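Local coordinates for protein SalCYP truncation (Salinispora tropica, PDB 7ABB) that belongs to the cytochrome P450 family and binds a heme group, modelled as heme c, within a mainly helical fold, at residues V139-L143 and L232-V237; T240-M244 and Q351-W356; Y49-C53 and N330-A334. All coordinates share one frame; numbering follows the deposited sequence.

The three contacts lie around one heme c, and each touches it. Interactions 1 and 2 are neighbours, with centres about 12 Å apart. Helices 222-235 and 238-253 follow each other in the chain and carry one segment of each. Val139 packs on Met244 and Val241, and Asn142 meets Gln351, so helices 130-147, 238-253 and 345-362 pack against one another. Interaction 3 lies farther off, its centre about 25 Å from that of interaction 1 and about 21 Å from that of interaction 2. It ties helix 49-56 to the loop before helix 345-362. Along the chain it encloses interaction 1 and crosses interaction 2, so distant parts of the sequence meet around the heme.

Interaction 1 (V139-L143 and L232-V237); sequences VLENL and LFLAGV. With HEC (heme c), chain B.
Leu143 and Val139 of helix 130-147 press against the turn at Gly236 and Val237, and here the packing is close. Leu143 CG lies anti to the backbone N (chi1 -178°), which sends the two methyls across the gap. Leu143 CD2 sits 3.8 Å from Val237 CG2, with the two side chains at about a right angle. Leu143 CD1 lies 4.0 Å from Gly236 CA and reaches on to the heme, 3.4 Å from HEC CBC. Gly236 has no side chain, so Leu143 lies directly over its backbone. One turn earlier, Val139 CG1 rests 3.7 Å from Val237 CA. Beside Val139 a water joins the two backbones. The water donates to Gly236 O at 2.8 Å and, over a longer bond, to Val139 O, and so bridges two carbonyls that cannot bond each other directly. The break after helix 222-235, with helix 238-253 following at once, is consistent with the kinked long central helix of cytochromes P450. Helix 130-147 packs behind this kink. On the heme side of the kink, Ala235 CB lies 3.5 Å from HEC CHD. The contact is looser towards Phe233. There Leu140 CD1 is the touching atom, 4.1 Å from Phe233 CE1, at an oblique angle to the ring. The same methyl also meets Val237 CG2. Trp149 touches both Leu143 and Phe233, and Leu157 of helix 154-165 touches Leu140.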
loop_
_atom_site.group_PDB
_atom_site.type_symbol
_atom_site.label_atom_id
_atom_site.label_comp_id
_atom_site.label_asym_id
_atom_site.label_seq_id
_atom_site.Cartn_x
_atom_site.Cartn_y
_atom_site.Cartn_z
ATOM N N VAL A 139 -10.785 -6.011 1.743
ATOM C CA VAL A 139 -9.337 -6.145 1.756
ATOM C C VAL A 139 -8.874 -6.892 2.999
ATOM O O VAL A 139 -7.966 -7.733 2.927
ATOM C CB VAL A 139 -8.681 -4.756 1.641
ATOM C CG1 VAL A 139 -7.174 -4.840 1.885
ATOM C CG2 VAL A 139 -8.945 -4.177 0.261
ATOM N N LEU A 140 -9.446 -6.575 4.162
ATOM C CA LEU A 140 -9.029 -7.265 5.377
ATOM C C LEU A 140 -9.375 -8.747 5.318
ATOM O O LEU A 140 -8.576 -9.584 5.744
ATOM C CB LEU A 140 -9.659 -6.603 6.592
ATOM C CG LEU A 140 -9.349 -7.250 7.943
ATOM C CD1 LEU A 140 -7.854 -7.337 8.214
ATOM C CD2 LEU A 140 -10.075 -6.469 9.038
ATOM N N GLU A 141 -10.558 -9.097 4.810
ATOM C CA GLU A 141 -10.889 -10.513 4.633
ATOM C C GLU A 141 -9.828 -11.201 3.772
ATOM O O GLU A 141 -9.338 -12.290 4.111
ATOM C CB GLU A 141 -12.275 -10.671 3.999
ATOM C CG GLU A 141 -12.633 -12.124 3.672
ATOM C CD GLU A 141 -14.054 -12.332 3.185
ATOM O OE1 GLU A 141 -14.950 -11.506 3.509
ATOM O OE2 GLU A 141 -14.252 -13.315 2.448
ATOM N N ASN A 142 -9.465 -10.575 2.653
ATOM C CA ASN A 142 -8.459 -11.144 1.768
ATOM C C ASN A 142 -7.117 -11.286 2.483
ATOM O O ASN A 142 -6.410 -12.280 2.295
ATOM C CB ASN A 142 -8.274 -10.258 0.527
ATOM C CG ASN A 142 -9.514 -10.159 -0.312
ATOM O OD1 ASN A 142 -10.306 -11.097 -0.410
ATOM N ND2 ASN A 142 -9.681 -8.998 -0.952
ATOM N N LEU A 143 -6.723 -10.278 3.270
ATOM C CA LEU A 143 -5.460 -10.347 4.016
ATOM C C LEU A 143 -5.475 -11.525 4.983
ATOM O O LEU A 143 -4.514 -12.304 5.057
ATOM C CB LEU A 143 -5.230 -9.056 4.796
ATOM C CG LEU A 143 -3.926 -8.959 5.599
ATOM C CD1 LEU A 143 -2.726 -9.034 4.701
ATOM C CD2 LEU A 143 -3.895 -7.691 6.427
ATOM N N LEU A 232 2.518 -7.352 8.826
ATOM C CA LEU A 232 1.581 -7.764 7.795
ATOM C C LEU A 232 0.226 -7.115 7.995
ATOM O O LEU A 232 -0.401 -6.679 7.026
ATOM C CB LEU A 232 1.452 -9.284 7.788
ATOM C CG LEU A 232 2.702 -9.991 7.272
ATOM C CD1 LEU A 232 2.568 -11.477 7.426
ATOM C CD2 LEU A 232 2.960 -9.680 5.811
ATOM N N PHE A 233 -0.239 -7.034 9.243
ATOM C CA PHE A 233 -1.518 -6.376 9.497
ATOM C C PHE A 233 -1.444 -4.900 9.142
ATOM O O PHE A 233 -2.349 -4.362 8.496
ATOM C CB PHE A 233 -1.921 -6.542 10.956
ATOM C CG PHE A 233 -3.241 -5.903 11.288
ATOM C CD1 PHE A 233 -4.414 -6.594 11.104
ATOM C CD2 PHE A 233 -3.302 -4.614 11.792
ATOM C CE1 PHE A 233 -5.638 -6.001 11.401
ATOM C CE2 PHE A 233 -4.537 -4.027 12.102
ATOM C CZ PHE A 233 -5.681 -4.727 11.909
ATOM N N LEU A 234 -0.375 -4.226 9.575
ATOM C CA LEU A 234 -0.287 -2.780 9.390
ATOM C C LEU A 234 -0.055 -2.398 7.930
ATOM O O LEU A 234 -0.469 -1.306 7.507
ATOM C CB LEU A 234 0.825 -2.216 10.273
ATOM C CG LEU A 234 0.563 -2.270 11.781
ATOM C CD1 LEU A 234 1.806 -1.818 12.533
ATOM C CD2 LEU A 234 -0.622 -1.417 12.180
ATOM N N ALA A 235 0.608 -3.267 7.157
ATOM C CA ALA A 235 0.917 -3.008 5.752
ATOM C C ALA A 235 -0.187 -3.443 4.801
ATOM O O ALA A 235 -0.294 -2.900 3.695
ATOM C CB ALA A 235 2.198 -3.745 5.360
ATOM N N GLY A 236 -1.008 -4.416 5.190
ATOM C CA GLY A 236 -1.818 -5.128 4.229
ATOM C C GLY A 236 -3.236 -4.642 3.978
ATOM O O GLY A 236 -3.928 -5.318 3.220
ATOM N N VAL A 237 -3.689 -3.535 4.569
ATOM C CA VAL A 237 -5.061 -3.060 4.359
ATOM C C VAL A 237 -5.114 -1.665 3.733
ATOM O O VAL A 237 -5.654 -1.503 2.637
ATOM C CB VAL A 237 -5.861 -3.058 5.668
ATOM C CG1 VAL A 237 -7.288 -2.651 5.395
ATOM C CG2 VAL A 237 -5.836 -4.434 6.331
HETATM FE FE HEC B . 3.323 -3.140 0.698
HETATM C CHA HEC B . 6.609 -2.738 1.641
HETATM C CHB HEC B . 3.513 -0.166 -0.990
HETATM C CHC HEC B . 0.063 -3.540 -0.285
HETATM C CHD HEC B . 3.036 -5.897 2.677
HETATM N NA HEC B . 4.752 -1.747 0.409
HETATM C C1A HEC B . 6.079 -1.771 0.839
HETATM C C2A HEC B . 6.819 -0.629 0.343
HETATM C C3A HEC B . 5.938 0.067 -0.397
HETATM C C4A HEC B . 4.662 -0.605 -0.363
HETATM C CMA HEC B . 6.172 1.390 -1.149
HETATM C CAA HEC B . 8.338 -0.311 0.583
HETATM C CBA HEC B . 8.609 0.500 1.845
HETATM C CGA HEC B . 10.094 0.799 1.953
HETATM O O1A HEC B . 10.448 1.356 3.017
HETATM O O2A HEC B . 10.846 0.478 0.995
HETATM N NB HEC B . 2.022 -2.042 -0.368
HETATM C C1B HEC B . 2.304 -0.859 -1.027
HETATM C C2B HEC B . 1.136 -0.491 -1.768
HETATM C C3B HEC B . 0.196 -1.437 -1.592
HETATM C C4B HEC B . 0.721 -2.409 -0.696
HETATM C CMB HEC B . 1.112 0.787 -2.630
HETATM C CAB HEC B . -1.219 -1.595 -2.086
HETATM C CBB HEC B . -1.625 -0.729 -3.234
HETATM N NC HEC B . 1.834 -4.455 1.151
HETATM C C1C HEC B . 0.594 -4.486 0.557
HETATM C C2C HEC B . -0.100 -5.671 0.984
HETATM C C3C HEC B . 0.716 -6.360 1.814
HETATM C C4C HEC B . 1.928 -5.582 1.934
HETATM C CMC HEC B . -1.507 -6.046 0.513
HETATM C CAC HEC B . 0.501 -7.668 2.592
HETATM C CBC HEC B . -0.588 -8.643 2.142
HETATM N ND HEC B . 4.572 -4.095 1.929
HETATM C C1D HEC B . 4.223 -5.237 2.650
HETATM C C2D HEC B . 5.372 -5.660 3.386
HETATM C C3D HEC B . 6.480 -4.711 3.095
HETATM C C4D HEC B . 5.901 -3.775 2.156
HETATM C CMD HEC B . 5.423 -6.872 4.325
HETATM C CAD HEC B . 7.916 -4.725 3.648
HETATM C CBD HEC B . 8.772 -5.502 2.677
HETATM C CGD HEC B . 10.223 -5.462 3.117
HETATM O O1D HEC B . 11.026 -6.274 2.609
HETATM O O2D HEC B . 10.542 -4.612 3.972
HETATM O O HOH W 1 -4.912 -7.435 1.762
#

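Interaction 2 (T240-M244 and Q351-W356); sequences TVNHM and QILTAW. With HEC (heme c), chain B.
The indole of Trp356 meets the Met244 carbonyl at its edge, with Met244 O in the ring plane. The bond from Trp356 NE1 to Met244 O is weak, 3.4 Å long and bent to 142° at the hydrogen. His243 O lies near the same plane, 3.6 Å from Trp356 CZ2. One face of the indole carries Ile352 CG2 from the preceding helical turn, set off toward the rim. Phe275 of helix 268-278 also meets this ring, with the planes nearly perpendicular. The imidazole of His243 turns to the heme instead, and its CD2 comes within 3.2 Å of HEC CBB at an oblique angle. The rest of the packing between the helices is mostly apolar. Ile352 CG1 lies 3.9 Å from Met244 CG and also reaches Thr240 CG2, while its CD1 end touches His243 CB. The Met244 chain is extended at chi2 but bent at chi3 (60°), which brings CE to 3.5 Å from Ala355 CB. Thr240 divides its branches: CG2 faces Gln351 and Ile352, and OG1 lies 3.4 Å from HEC CAB. The amide of Gln351 belongs to another contact, since its OE1 accepts from Asn142 ND2. The two short helix axes pass 10.1 Å apart and cross at -42°. This is consistent with the long central helix and helix L of the cytochrome P450 fold, which hold the heme between them.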
loop_
_atom_site.group_PDB
_atom_site.type_symbol
_atom_site.label_atom_id
_atom_site.label_comp_id
_atom_site.label_asym_id
_atom_site.label_seq_id
_atom_site.Cartn_x
_atom_site.Cartn_y
_atom_site.Cartn_z
ATOM N N THR A 240 -4.032 -0.645 0.047
ATOM C CA THR A 240 -4.880 -1.305 -0.947
ATOM C C THR A 240 -6.255 -0.653 -0.990
ATOM O O THR A 240 -6.766 -0.345 -2.071
ATOM C CB THR A 240 -4.998 -2.808 -0.648
ATOM O OG1 THR A 240 -3.682 -3.366 -0.521
ATOM C CG2 THR A 240 -5.713 -3.535 -1.764
ATOM N N VAL A 241 -6.861 -0.429 0.182
ATOM C CA VAL A 241 -8.171 0.213 0.247
ATOM C C VAL A 241 -8.113 1.575 -0.429
ATOM O O VAL A 241 -9.002 1.928 -1.209
ATOM C CB VAL A 241 -8.642 0.344 1.709
ATOM C CG1 VAL A 241 -9.875 1.282 1.809
ATOM C CG2 VAL A 241 -8.967 -1.001 2.290
ATOM N N ASN A 242 -7.078 2.373 -0.137
ATOM C CA ASN A 242 -7.102 3.743 -0.641
ATOM C C ASN A 242 -6.778 3.806 -2.122
ATOM O O ASN A 242 -7.279 4.709 -2.804
ATOM C CB ASN A 242 -6.187 4.634 0.187
ATOM C CG ASN A 242 -6.698 4.801 1.614
ATOM O OD1 ASN A 242 -7.846 4.435 1.922
ATOM N ND2 ASN A 242 -5.874 5.355 2.480
ATOM N N HIS A 243 -5.994 2.860 -2.652
ATOM C CA HIS A 243 -5.849 2.751 -4.102
ATOM C C HIS A 243 -7.167 2.351 -4.759
ATOM O O HIS A 243 -7.537 2.897 -5.813
ATOM C CB HIS A 243 -4.733 1.766 -4.458
ATOM C CG HIS A 243 -3.394 2.417 -4.599
ATOM N ND1 HIS A 243 -3.096 3.307 -5.612
ATOM C CD2 HIS A 243 -2.276 2.324 -3.842
ATOM C CE1 HIS A 243 -1.844 3.704 -5.488
ATOM N NE2 HIS A 243 -1.319 3.117 -4.423
ATOM N N MET A 244 -7.913 1.440 -4.131
ATOM C CA MET A 244 -9.220 1.070 -4.660
ATOM C C MET A 244 -10.133 2.278 -4.704
ATOM O O MET A 244 -10.858 2.490 -5.684
ATOM C CB MET A 244 -9.862 -0.020 -3.804
ATOM C CG MET A 244 -9.280 -1.390 -3.997
ATOM S SD MET A 244 -10.001 -2.616 -2.876
ATOM C CE MET A 244 -11.705 -2.505 -3.391
ATOM N N GLN A 351 -6.309 -7.973 -5.767
ATOM C CA GLN A 351 -7.484 -7.464 -5.057
ATOM C C GLN A 351 -8.106 -6.269 -5.771
ATOM O O GLN A 351 -9.347 -6.159 -5.828
ATOM C CB GLN A 351 -7.114 -7.065 -3.639
ATOM C CG GLN A 351 -6.769 -8.222 -2.742
ATOM C CD GLN A 351 -6.406 -7.755 -1.380
ATOM O OE1 GLN A 351 -7.277 -7.398 -0.606
ATOM N NE2 GLN A 351 -5.103 -7.736 -1.072
ATOM N N ILE A 352 -7.280 -5.347 -6.265
ATOM C CA ILE A 352 -7.793 -4.147 -6.922
ATOM C C ILE A 352 -8.494 -4.519 -8.217
ATOM O O ILE A 352 -9.643 -4.126 -8.461
ATOM C CB ILE A 352 -6.647 -3.146 -7.161
ATOM C CG1 ILE A 352 -6.132 -2.627 -5.842
ATOM C CG2 ILE A 352 -7.124 -1.964 -8.002
ATOM C CD1 ILE A 352 -4.747 -1.948 -5.961
ATOM N N LEU A 353 -7.818 -5.273 -9.074
ATOM C CA LEU A 353 -8.404 -5.646 -10.352
ATOM C C LEU A 353 -9.692 -6.431 -10.154
ATOM O O LEU A 353 -10.705 -6.167 -10.806
ATOM C CB LEU A 353 -7.412 -6.444 -11.181
ATOM C CG LEU A 353 -7.936 -6.927 -12.523
ATOM C CD1 LEU A 353 -8.440 -5.766 -13.375
ATOM C CD2 LEU A 353 -6.864 -7.703 -13.257
ATOM N N THR A 354 -9.663 -7.424 -9.273
ATOM C CA THR A 354 -10.836 -8.270 -9.067
ATOM C C THR A 354 -12.006 -7.449 -8.544
ATOM O O THR A 354 -13.154 -7.626 -9.000
ATOM C CB THR A 354 -10.490 -9.405 -8.107
ATOM O OG1 THR A 354 -9.434 -10.196 -8.664
ATOM C CG2 THR A 354 -11.667 -10.295 -7.900
ATOM N N ALA A 355 -11.749 -6.563 -7.576
ATOM C CA ALA A 355 -12.843 -5.749 -7.038
ATOM C C ALA A 355 -13.442 -4.884 -8.122
ATOM O O ALA A 355 -14.671 -4.782 -8.235
ATOM C CB ALA A 355 -12.361 -4.871 -5.900
ATOM N N TRP A 356 -12.604 -4.242 -8.927
ATOM C CA TRP A 356 -13.158 -3.381 -9.966
ATOM C C TRP A 356 -13.874 -4.179 -11.060
ATOM O O TRP A 356 -14.857 -3.696 -11.645
ATOM C CB TRP A 356 -12.060 -2.497 -10.573
ATOM C CG TRP A 356 -11.533 -1.427 -9.615
ATOM C CD1 TRP A 356 -12.087 -1.022 -8.435
ATOM C CD2 TRP A 356 -10.341 -0.649 -9.790
ATOM N NE1 TRP A 356 -11.307 -0.027 -7.868
ATOM C CE2 TRP A 356 -10.223 0.200 -8.673
ATOM C CE3 TRP A 356 -9.364 -0.618 -10.769
ATOM C CZ2 TRP A 356 -9.161 1.101 -8.534
ATOM C CZ3 TRP A 356 -8.306 0.267 -10.626
ATOM C CH2 TRP A 356 -8.221 1.111 -9.520
HETATM FE FE HEC B . 3.323 -3.140 0.698
HETATM C CHA HEC B . 6.609 -2.738 1.641
HETATM C CHB HEC B . 3.513 -0.166 -0.990
HETATM C CHC HEC B . 0.063 -3.540 -0.285
HETATM C CHD HEC B . 3.036 -5.897 2.677
HETATM N NA HEC B . 4.752 -1.747 0.409
HETATM C C1A HEC B . 6.079 -1.771 0.839
HETATM C C2A HEC B . 6.819 -0.629 0.343
HETATM C C3A HEC B . 5.938 0.067 -0.397
HETATM C C4A HEC B . 4.662 -0.605 -0.363
HETATM C CMA HEC B . 6.172 1.390 -1.149
HETATM C CAA HEC B . 8.338 -0.311 0.583
HETATM C CBA HEC B . 8.609 0.500 1.845
HETATM C CGA HEC B . 10.094 0.799 1.953
HETATM O O1A HEC B . 10.448 1.356 3.017
HETATM O O2A HEC B . 10.846 0.478 0.995
HETATM N NB HEC B . 2.022 -2.042 -0.368
HETATM C C1B HEC B . 2.304 -0.859 -1.027
HETATM C C2B HEC B . 1.136 -0.491 -1.768
HETATM C C3B HEC B . 0.196 -1.437 -1.592
HETATM C C4B HEC B . 0.721 -2.409 -0.696
HETATM C CMB HEC B . 1.112 0.787 -2.630
HETATM C CAB HEC B . -1.219 -1.595 -2.086
HETATM C CBB HEC B . -1.625 -0.729 -3.234
HETATM N NC HEC B . 1.834 -4.455 1.151
HETATM C C1C HEC B . 0.594 -4.486 0.557
HETATM C C2C HEC B . -0.100 -5.671 0.984
HETATM C C3C HEC B . 0.716 -6.360 1.814
HETATM C C4C HEC B . 1.928 -5.582 1.934
HETATM C CMC HEC B . -1.507 -6.046 0.513
HETATM C CAC HEC B . 0.501 -7.668 2.592
HETATM C CBC HEC B . -0.588 -8.643 2.142
HETATM N ND HEC B . 4.572 -4.095 1.929
HETATM C C1D HEC B . 4.223 -5.237 2.650
HETATM C C2D HEC B . 5.372 -5.660 3.386
HETATM C C3D HEC B . 6.480 -4.711 3.095
HETATM C C4D HEC B . 5.901 -3.775 2.156
HETATM C CMD HEC B . 5.423 -6.872 4.325
HETATM C CAD HEC B . 7.916 -4.725 3.648
HETATM C CBD HEC B . 8.772 -5.502 2.677
HETATM C CGD HEC B . 10.223 -5.462 3.117
HETATM O O1D HEC B . 11.026 -6.274 2.609
HETATM O O2D HEC B . 10.542 -4.612 3.972
#

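Interaction 3 (Y49-C53 and N330-A334); sequences YEGIC and NPHIA. With HEC (heme c), chain B.
Tyr49 opens a helical turn closed by Cys53, while Pro331 sits at the centre of an inverse gamma turn in an irregular segment. That turn is held by a weak bond from His332 N to Asn330 O. The backbones stay well apart, with Cys53 CA and Ile333 CA nearest at 7.9 Å, so side chains bridge the gap. With chi1 at 176° the Tyr49 ring is swung away from its own N and extends to the turn. Its hydroxyl donates to the Pro331 carbonyl, with 2.6 Å from Tyr49 OH to Pro331 O. The donor lies in the carbonyl plane, at a C=O...O angle of 146°. Cys53 SG lies over one face of the tyrosine ring, toward its rim, and touches Ile333 CG2 at 3.9 Å. Ile333 has CG1 wedged between its own N and carbonyl carbon (chi1 53°), and its CD1 reaches Ile52 CG2 at 3.8 Å. His332 turns back to its own segment: ND1 accepts from Ala334 N at 3.0 Å in the ring plane. Its NE2 is hydrogen-bonded to Glu273 of helix 268-278, so both ring nitrogens are held. Ala334 O lies 3.3 Å from HEC CMB. Ile52 and Ile333 both pack on Ala310 of helix 307-310. The contact thus joins helix 49-56, which follows strand 43-46 of the mixed sheet, to the loop that leads past the heme to helix 345-362.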
loop_
_atom_site.group_PDB
_atom_site.type_symbol
_atom_site.label_atom_id
_atom_site.label_comp_id
_atom_site.label_asym_id
_atom_site.label_seq_id
_atom_site.Cartn_x
_atom_site.Cartn_y
_atom_site.Cartn_z
ATOM N N TYR A 49 12.505 10.595 -10.336
ATOM C CA TYR A 49 12.344 9.155 -10.481
ATOM C C TYR A 49 13.694 8.464 -10.391
ATOM O O TYR A 49 13.854 7.515 -9.617
ATOM C CB TYR A 49 11.677 8.846 -11.813
ATOM C CG TYR A 49 11.534 7.393 -12.125
ATOM C CD1 TYR A 49 10.431 6.685 -11.690
ATOM C CD2 TYR A 49 12.487 6.722 -12.881
ATOM C CE1 TYR A 49 10.274 5.323 -11.980
ATOM C CE2 TYR A 49 12.339 5.370 -13.189
ATOM C CZ TYR A 49 11.235 4.675 -12.744
ATOM O OH TYR A 49 11.097 3.347 -13.057
ATOM N N GLU A 50 14.670 8.918 -11.185
ATOM C CA GLU A 50 15.950 8.199 -11.199
ATOM C C GLU A 50 16.635 8.293 -9.838
ATOM O O GLU A 50 17.244 7.305 -9.371
ATOM C CB GLU A 50 16.850 8.699 -12.328
ATOM C CG GLU A 50 17.362 10.099 -12.160
ATOM C CD GLU A 50 18.375 10.502 -13.244
ATOM O OE1 GLU A 50 19.287 9.704 -13.554
ATOM O OE2 GLU A 50 18.264 11.616 -13.787
ATOM N N GLY A 51 16.512 9.438 -9.159
ATOM C CA GLY A 51 17.168 9.594 -7.866
ATOM C C GLY A 51 16.500 8.764 -6.787
ATOM O O GLY A 51 17.159 8.130 -5.951
ATOM N N ILE A 52 15.181 8.747 -6.786
ATOM C CA ILE A 52 14.474 7.932 -5.809
ATOM C C ILE A 52 14.710 6.447 -6.056
ATOM O O ILE A 52 14.940 5.670 -5.105
ATOM C CB ILE A 52 12.993 8.308 -5.860
ATOM C CG1 ILE A 52 12.832 9.679 -5.205
ATOM C CG2 ILE A 52 12.151 7.253 -5.177
ATOM C CD1 ILE A 52 11.492 10.320 -5.431
ATOM N N CYS A 53 14.636 6.007 -7.313
ATOM C CA CYS A 53 14.921 4.602 -7.614
ATOM C C CYS A 53 16.313 4.219 -7.126
ATOM O O CYS A 53 16.497 3.164 -6.491
ATOM C CB CYS A 53 14.829 4.341 -9.114
ATOM S SG CYS A 53 13.164 4.201 -9.714
ATOM N N ASN A 330 5.189 3.028 -18.540
ATOM C CA ASN A 330 4.717 3.197 -17.170
ATOM C C ASN A 330 5.563 2.363 -16.218
ATOM O O ASN A 330 5.071 1.429 -15.560
ATOM C CB ASN A 330 3.241 2.838 -17.041
ATOM C CG ASN A 330 2.695 3.209 -15.701
ATOM O OD1 ASN A 330 3.352 3.904 -14.926
ATOM N ND2 ASN A 330 1.481 2.732 -15.393
ATOM N N PRO A 331 6.817 2.700 -16.087
ATOM C CA PRO A 331 7.716 2.012 -15.154
ATOM C C PRO A 331 7.575 2.542 -13.730
ATOM O O PRO A 331 8.559 2.834 -13.052
ATOM C CB PRO A 331 9.094 2.315 -15.746
ATOM C CG PRO A 331 8.915 3.710 -16.226
ATOM C CD PRO A 331 7.548 3.729 -16.860
ATOM N N HIS A 332 6.334 2.649 -13.261
ATOM C CA HIS A 332 6.103 3.273 -11.970
ATOM C C HIS A 332 6.689 2.401 -10.854
ATOM O O HIS A 332 6.931 1.200 -11.015
ATOM C CB HIS A 332 4.609 3.493 -11.745
ATOM C CG HIS A 332 3.850 2.230 -11.505
ATOM N ND1 HIS A 332 3.915 1.562 -10.302
ATOM C CD2 HIS A 332 3.075 1.473 -12.319
ATOM C CE1 HIS A 332 3.177 0.467 -10.372
ATOM N NE2 HIS A 332 2.663 0.385 -11.585
ATOM N N ILE A 333 6.912 3.037 -9.707
ATOM C CA ILE A 333 7.361 2.336 -8.500
ATOM C C ILE A 333 6.355 2.530 -7.364
ATOM O O ILE A 333 6.719 2.873 -6.235
ATOM C CB ILE A 333 8.776 2.777 -8.077
ATOM C CG1 ILE A 333 8.898 4.307 -7.947
ATOM C CG2 ILE A 333 9.785 2.285 -9.083
ATOM C CD1 ILE A 333 10.100 4.740 -7.147
ATOM N N ALA A 334 5.072 2.299 -7.650
ATOM C CA ALA A 334 4.047 2.385 -6.625
ATOM C C ALA A 334 4.324 1.457 -5.470
ATOM O O ALA A 334 3.817 1.684 -4.363
ATOM C CB ALA A 334 2.690 2.044 -7.216
HETATM FE FE HEC B . 3.323 -3.140 0.698
HETATM C CHA HEC B . 6.609 -2.738 1.641
HETATM C CHB HEC B . 3.513 -0.166 -0.990
HETATM C CHC HEC B . 0.063 -3.540 -0.285
HETATM C CHD HEC B . 3.036 -5.897 2.677
HETATM N NA HEC B . 4.752 -1.747 0.409
HETATM C C1A HEC B . 6.079 -1.771 0.839
HETATM C C2A HEC B . 6.819 -0.629 0.343
HETATM C C3A HEC B . 5.938 0.067 -0.397
HETATM C C4A HEC B . 4.662 -0.605 -0.363
HETATM C CMA HEC B . 6.172 1.390 -1.149
HETATM C CAA HEC B . 8.338 -0.311 0.583
HETATM C CBA HEC B . 8.609 0.500 1.845
HETATM C CGA HEC B . 10.094 0.799 1.953
HETATM O O1A HEC B . 10.448 1.356 3.017
HETATM O O2A HEC B . 10.846 0.478 0.995
HETATM N NB HEC B . 2.022 -2.042 -0.368
HETATM C C1B HEC B . 2.304 -0.859 -1.027
HETATM C C2B HEC B . 1.136 -0.491 -1.768
HETATM C C3B HEC B . 0.196 -1.437 -1.592
HETATM C C4B HEC B . 0.721 -2.409 -0.696
HETATM C CMB HEC B . 1.112 0.787 -2.630
HETATM C CAB HEC B . -1.219 -1.595 -2.086
HETATM C CBB HEC B . -1.625 -0.729 -3.234
HETATM N NC HEC B . 1.834 -4.455 1.151
HETATM C C1C HEC B . 0.594 -4.486 0.557
HETATM C C2C HEC B . -0.100 -5.671 0.984
HETATM C C3C HEC B . 0.716 -6.360 1.814
HETATM C C4C HEC B . 1.928 -5.582 1.934
HETATM C CMC HEC B . -1.507 -6.046 0.513
HETATM C CAC HEC B . 0.501 -7.668 2.592
HETATM C CBC HEC B . -0.588 -8.643 2.142
HETATM N ND HEC B . 4.572 -4.095 1.929
HETATM C C1D HEC B . 4.223 -5.237 2.650
HETATM C C2D HEC B . 5.372 -5.660 3.386
HETATM C C3D HEC B . 6.480 -4.711 3.095
HETATM C C4D HEC B . 5.901 -3.775 2.156
HETATM C CMD HEC B . 5.423 -6.872 4.325
HETATM C CAD HEC B . 7.916 -4.725 3.648
HETATM C CBD HEC B . 8.772 -5.502 2.677
HETATM C CGD HEC B . 10.223 -5.462 3.117
HETATM O O1D HEC B . 11.026 -6.274 2.609
HETATM O O2D HEC B . 10.542 -4.612 3.972
#